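Local coordinates for protein arginyl-tRNA synthetase, putative (Plasmodium falciparum, PDB 5JLD) that probably joins L-arginine to its cognate tRNA at the cost of ATP, as a monomeric class I aminoacyl-tRNA synthetase of the malaria parasite, at residues Q19-I22 with Q23-P27; Q46-N49 with A50-I53. All coordinates share one frame; numbering follows the deposited sequence.

Contact 1: Q19-I22 with Q23-P27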
loop_
_atom_site.group_PDB
_atom_site.type_symbol
_atom_site.label_atom_id
_atom_site.label_comp_id
_atom_site.label_asym_id
_atom_site.label_seq_id
_atom_site.Cartn_x
_atom_site.Cartn_y
_atom_site.Cartn_z
ATOM N N GLN A 19 1.345 -29.484 1.589
ATOM C CA GLN A 19 0.128 -29.819 2.331
ATOM C C GLN A 19 -0.373 -31.205 1.945
ATOM O O GLN A 19 -0.712 -32.030 2.812
ATOM C CB GLN A 19 -0.976 -28.768 2.080
ATOM C CG GLN A 19 -2.210 -28.937 2.965
ATOM C CD GLN A 19 -1.899 -28.751 4.435
ATOM O OE1 GLN A 19 -1.532 -27.659 4.870
ATOM N NE2 GLN A 19 -2.027 -29.824 5.211
ATOM N N ASN A 20 -0.406 -31.473 0.643
ATOM C CA ASN A 20 -0.876 -32.784 0.198
ATOM C C ASN A 20 0.093 -33.872 0.664
ATOM O O ASN A 20 -0.348 -34.935 1.133
ATOM C CB ASN A 20 -1.046 -32.843 -1.325
ATOM C CG ASN A 20 -2.131 -31.868 -1.844
ATOM O OD1 ASN A 20 -2.890 -31.288 -1.065
ATOM N ND2 ASN A 20 -2.200 -31.709 -3.163
ATOM N N SER A 21 1.405 -33.618 0.563
ATOM C CA SER A 21 2.332 -34.665 1.043
ATOM C C SER A 21 2.196 -34.950 2.546
ATOM O O SER A 21 2.230 -36.098 2.974
ATOM C CB SER A 21 3.777 -34.311 0.748
ATOM O OG SER A 21 4.604 -35.377 1.160
ATOM N N ILE A 22 2.034 -33.897 3.334
ATOM C CA ILE A 22 1.852 -34.009 4.773
ATOM C C ILE A 22 0.600 -34.808 5.089
ATOM O O ILE A 22 0.637 -35.734 5.905
ATOM C CB ILE A 22 1.753 -32.610 5.444
ATOM C CG1 ILE A 22 3.137 -31.945 5.516
ATOM C CG2 ILE A 22 1.161 -32.729 6.840
ATOM C CD1 ILE A 22 3.069 -30.449 5.837
ATOM N N GLN A 23 -0.503 -34.455 4.429
ATOM C CA GLN A 23 -1.762 -35.178 4.608
ATOM C C GLN A 23 -1.626 -36.657 4.275
ATOM O O GLN A 23 -2.151 -37.514 4.985
ATOM C CB GLN A 23 -2.865 -34.566 3.748
ATOM C CG GLN A 23 -4.171 -34.452 4.482
ATOM C CD GLN A 23 -4.029 -33.600 5.727
ATOM O OE1 GLN A 23 -3.421 -32.530 5.691
ATOM N NE2 GLN A 23 -4.567 -34.081 6.839
ATOM N N LYS A 24 -0.922 -36.950 3.190
ATOM C CA LYS A 24 -0.698 -38.334 2.778
ATOM C C LYS A 24 0.159 -39.089 3.812
ATOM O O LYS A 24 -0.104 -40.258 4.138
ATOM C CB LYS A 24 -0.036 -38.352 1.401
ATOM C CG LYS A 24 0.006 -39.709 0.707
ATOM C CD LYS A 24 0.623 -39.587 -0.687
ATOM C CE LYS A 24 1.068 -40.943 -1.232
ATOM N NZ LYS A 24 1.993 -40.800 -2.403
ATOM N N CYS A 25 1.184 -38.410 4.326
ATOM C CA CYS A 25 2.072 -38.980 5.337
ATOM C C CYS A 25 1.345 -39.262 6.640
ATOM O O CYS A 25 1.525 -40.310 7.250
ATOM C CB CYS A 25 3.240 -38.036 5.630
ATOM S SG CYS A 25 4.462 -37.949 4.345
ATOM N N PHE A 26 0.541 -38.297 7.069
ATOM C CA PHE A 26 -0.142 -38.405 8.342
ATOM C C PHE A 26 -1.632 -38.075 8.181
ATOM O O PHE A 26 -2.063 -36.980 8.527
ATOM C CB PHE A 26 0.536 -37.485 9.359
ATOM C CG PHE A 26 2.044 -37.634 9.399
ATOM C CD1 PHE A 26 2.629 -38.754 9.985
ATOM C CD2 PHE A 26 2.872 -36.661 8.852
ATOM C CE1 PHE A 26 4.016 -38.906 10.030
ATOM C CE2 PHE A 26 4.259 -36.801 8.888
ATOM C CZ PHE A 26 4.831 -37.928 9.477
ATOM N N PRO A 27 -2.414 -39.033 7.650
ATOM C CA PRO A 27 -3.816 -38.823 7.238
ATOM C C PRO A 27 -4.694 -38.124 8.269
ATOM O O PRO A 27 -5.482 -37.248 7.898
ATOM C CB PRO A 27 -4.318 -40.244 6.982
ATOM C CG PRO A 27 -3.088 -41.004 6.571
ATOM C CD PRO A 27 -1.945 -40.403 7.349
#

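Contact 2: Q46-N49 with A50-I53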
loop_
_atom_site.group_PDB
_atom_site.type_symbol
_atom_site.label_atom_id
_atom_site.label_comp_id
_atom_site.label_asym_id
_atom_site.label_seq_id
_atom_site.Cartn_x
_atom_site.Cartn_y
_atom_site.Cartn_z
ATOM N N GLN A 46 11.180 -23.149 0.928
ATOM C CA GLN A 46 11.465 -23.962 2.086
ATOM C C GLN A 46 10.210 -24.210 2.919
ATOM O O GLN A 46 9.346 -23.339 3.017
ATOM C CB GLN A 46 12.518 -23.267 2.926
ATOM C CG GLN A 46 12.640 -23.743 4.347
ATOM C CD GLN A 46 13.844 -23.123 4.998
ATOM O OE1 GLN A 46 14.774 -22.699 4.303
ATOM N NE2 GLN A 46 13.827 -23.023 6.328
ATOM N N CYS A 47 10.109 -25.397 3.506
ATOM C CA CYS A 47 8.983 -25.747 4.357
ATOM C C CYS A 47 9.502 -26.376 5.636
ATOM O O CYS A 47 10.344 -27.276 5.602
ATOM C CB CYS A 47 8.024 -26.694 3.639
ATOM S SG CYS A 47 6.777 -27.420 4.739
ATOM N N ASN A 48 8.995 -25.898 6.767
ATOM C CA ASN A 48 9.555 -26.239 8.064
ATOM C C ASN A 48 8.690 -27.176 8.900
ATOM O O ASN A 48 9.049 -27.499 10.044
ATOM C CB ASN A 48 9.836 -24.953 8.855
ATOM C CG ASN A 48 11.178 -24.337 8.493
ATOM O OD1 ASN A 48 11.429 -24.001 7.341
ATOM N ND2 ASN A 48 12.053 -24.211 9.477
ATOM N N ASN A 49 7.597 -27.667 8.313
ATOM C CA ASN A 49 6.565 -28.364 9.093
ATOM C C ASN A 49 7.016 -29.659 9.738
ATOM O O ASN A 49 6.458 -30.063 10.764
ATOM C CB ASN A 49 5.334 -28.627 8.229
ATOM C CG ASN A 49 4.514 -27.372 8.008
ATOM O OD1 ASN A 49 4.826 -26.571 7.132
ATOM N ND2 ASN A 49 3.477 -27.179 8.818
ATOM N N ALA A 50 8.043 -30.294 9.179
ATOM C CA ALA A 50 8.560 -31.521 9.772
ATOM C C ALA A 50 9.032 -31.274 11.198
ATOM O O ALA A 50 8.933 -32.148 12.052
ATOM C CB ALA A 50 9.704 -32.102 8.931
ATOM N N ILE A 51 9.546 -30.076 11.456
ATOM C CA ILE A 51 10.105 -29.770 12.769
ATOM C C ILE A 51 8.973 -29.728 13.802
ATOM O O ILE A 51 9.050 -30.360 14.859
ATOM C CB ILE A 51 10.903 -28.457 12.728
ATOM C CG1 ILE A 51 12.103 -28.647 11.789
ATOM C CG2 ILE A 51 11.370 -28.047 14.134
ATOM C CD1 ILE A 51 12.899 -27.392 11.499
ATOM N N ASN A 52 7.891 -29.054 13.456
ATOM C CA ASN A 52 6.728 -29.012 14.341
ATOM C C ASN A 52 6.031 -30.370 14.495
ATOM O O ASN A 52 5.573 -30.724 15.589
ATOM C CB ASN A 52 5.750 -27.952 13.850
ATOM C CG ASN A 52 6.206 -26.548 14.220
ATOM O OD1 ASN A 52 7.274 -26.370 14.824
ATOM N ND2 ASN A 52 5.413 -25.544 13.855
ATOM N N ILE A 53 5.980 -31.149 13.418
ATOM C CA ILE A 53 5.384 -32.477 13.505
ATOM C C ILE A 53 6.223 -33.355 14.422
ATOM O O ILE A 53 5.682 -34.146 15.190
ATOM C CB ILE A 53 5.240 -33.130 12.120
ATOM C CG1 ILE A 53 4.244 -32.333 11.273
ATOM C CG2 ILE A 53 4.748 -34.562 12.254
ATOM C CD1 ILE A 53 4.132 -32.792 9.839
HETATM O O HOH W 1 9.799 -29.689 7.021
#

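Contact 1: Q19-I22 with Q23-P27
The flat side-chain amides of Gln19 and Gln23 lie side by side, one helical turn apart, pointing the same way. Their planes are 27° apart, so they are nearly coplanar and meet through polar atoms rather than stacking. Gln19 NE2 gives a weak hydrogen bond to Gln23 OE1 at 3.1 Å, bent to 133° at the hydrogen. Both chains are bent at chi2, and the amides end up next to each other. The ring of Phe26 has Cys25 CB on one face, 3.5 Å above the plane and offset toward the rim. Ile22 O approaches this ring obliquely, 3.8 Å from CD2.

These groups belong to the end of helix 10-25 and the residue that follows it. Gln23 N, Lys24 N, Cys25 N and Phe26 N bond to the carbonyl oxygens of Gln19, Asn20, Ser21 and Ile22. The final bond, Phe26 N to Ile22 O, is 2.8 Å long. Phe26 is then the first residue to leave helical backbone angles. Cys25 SG lies beside its own backbone N, chi1 -73°, and comes within 3.2 Å of Ser21 O.

The stronger partners of the polar ends come from the chain around this turn. Gln19 binds Ala33 N through OE1 and Glu31 O through NE2, and Gln23 NE2 binds Ile29 O. Ser21 OG reaches Ile73 O on helix 66-75, while Lys24 NZ reaches Asn76.

The chemistry is therefore divided. Backbone bonds hold the turn itself, and the glutamine pair adds only a weak link. Each glutamine amide also binds backbone of the chain that follows. Gln19, held at both its oxygen and its nitrogen, is restrained in rotation, and the helix end is tied to residues 29-33.

Contact 2: Q46-N49 with A50-I53
This is a local contact where a strand gives way to a helix, in the N-terminal domain. Strand 45-47 belongs to the four-stranded antiparallel sheet, and helix 49-57 follows almost at once. Asn48 O accepts from Ile51 N at 3.0 Å, with the donor 36° above the carbonyl plane. Asn49 O receives Ile53 N at 2.9 Å in a normal helical bond. Ile53 CG1 also packs on Asn49 O, 3.2 Å away.

Asn48 and Ile51 lie side by side, and ND2 of the asparagine is 3.9 Å from CD1 of the isoleucine. The amide of Asn48 is oriented from the strand: its OD1 takes a straight bond from Gln46 NE2 at 2.8 Å, in plane and on a lone pair. A water bridges the junction, donating to Cys47 O and accepting from Ala50 N at 2.8 Å. It thus satisfies a backbone N-H in the first turn.

The Asn49 side chain, with CG beside its own backbone N (chi1 -75°), is bonded to the loop at residues 31-34. Its OD1 binds Ile34 N, and its ND2 binds Glu31 OE2 and Asp32 O. Ala50 and Ile53 pack on helix 66-75. The whole is a strand-to-helix junction of an alpha+beta domain, with a buried asparagine that joins the new helix to the loop before strand 35-37.

Contact 1 comes first along the chain, and contact 2 opens after strand 35-37 has been made. Their centres are about 12 Å apart, and both contacts belong to the N-terminal domain of the arginyl-tRNA synthetase. The two meet through apolar atoms. Ile22 CD1 lies 3.8 Å from Asn49 CB, and Phe26 CE2 lies 4.1 Å from Ile53 CG2. Helices 10-25 and 49-57 thus pack together, and helix 66-75 touches both. The loop at residues 29-34 is bonded from both contacts. They therefore link the two helices and this loop within the domain. The centres of contacts 1 and 2 lie about 36 and 31 Å from the centre of the chain.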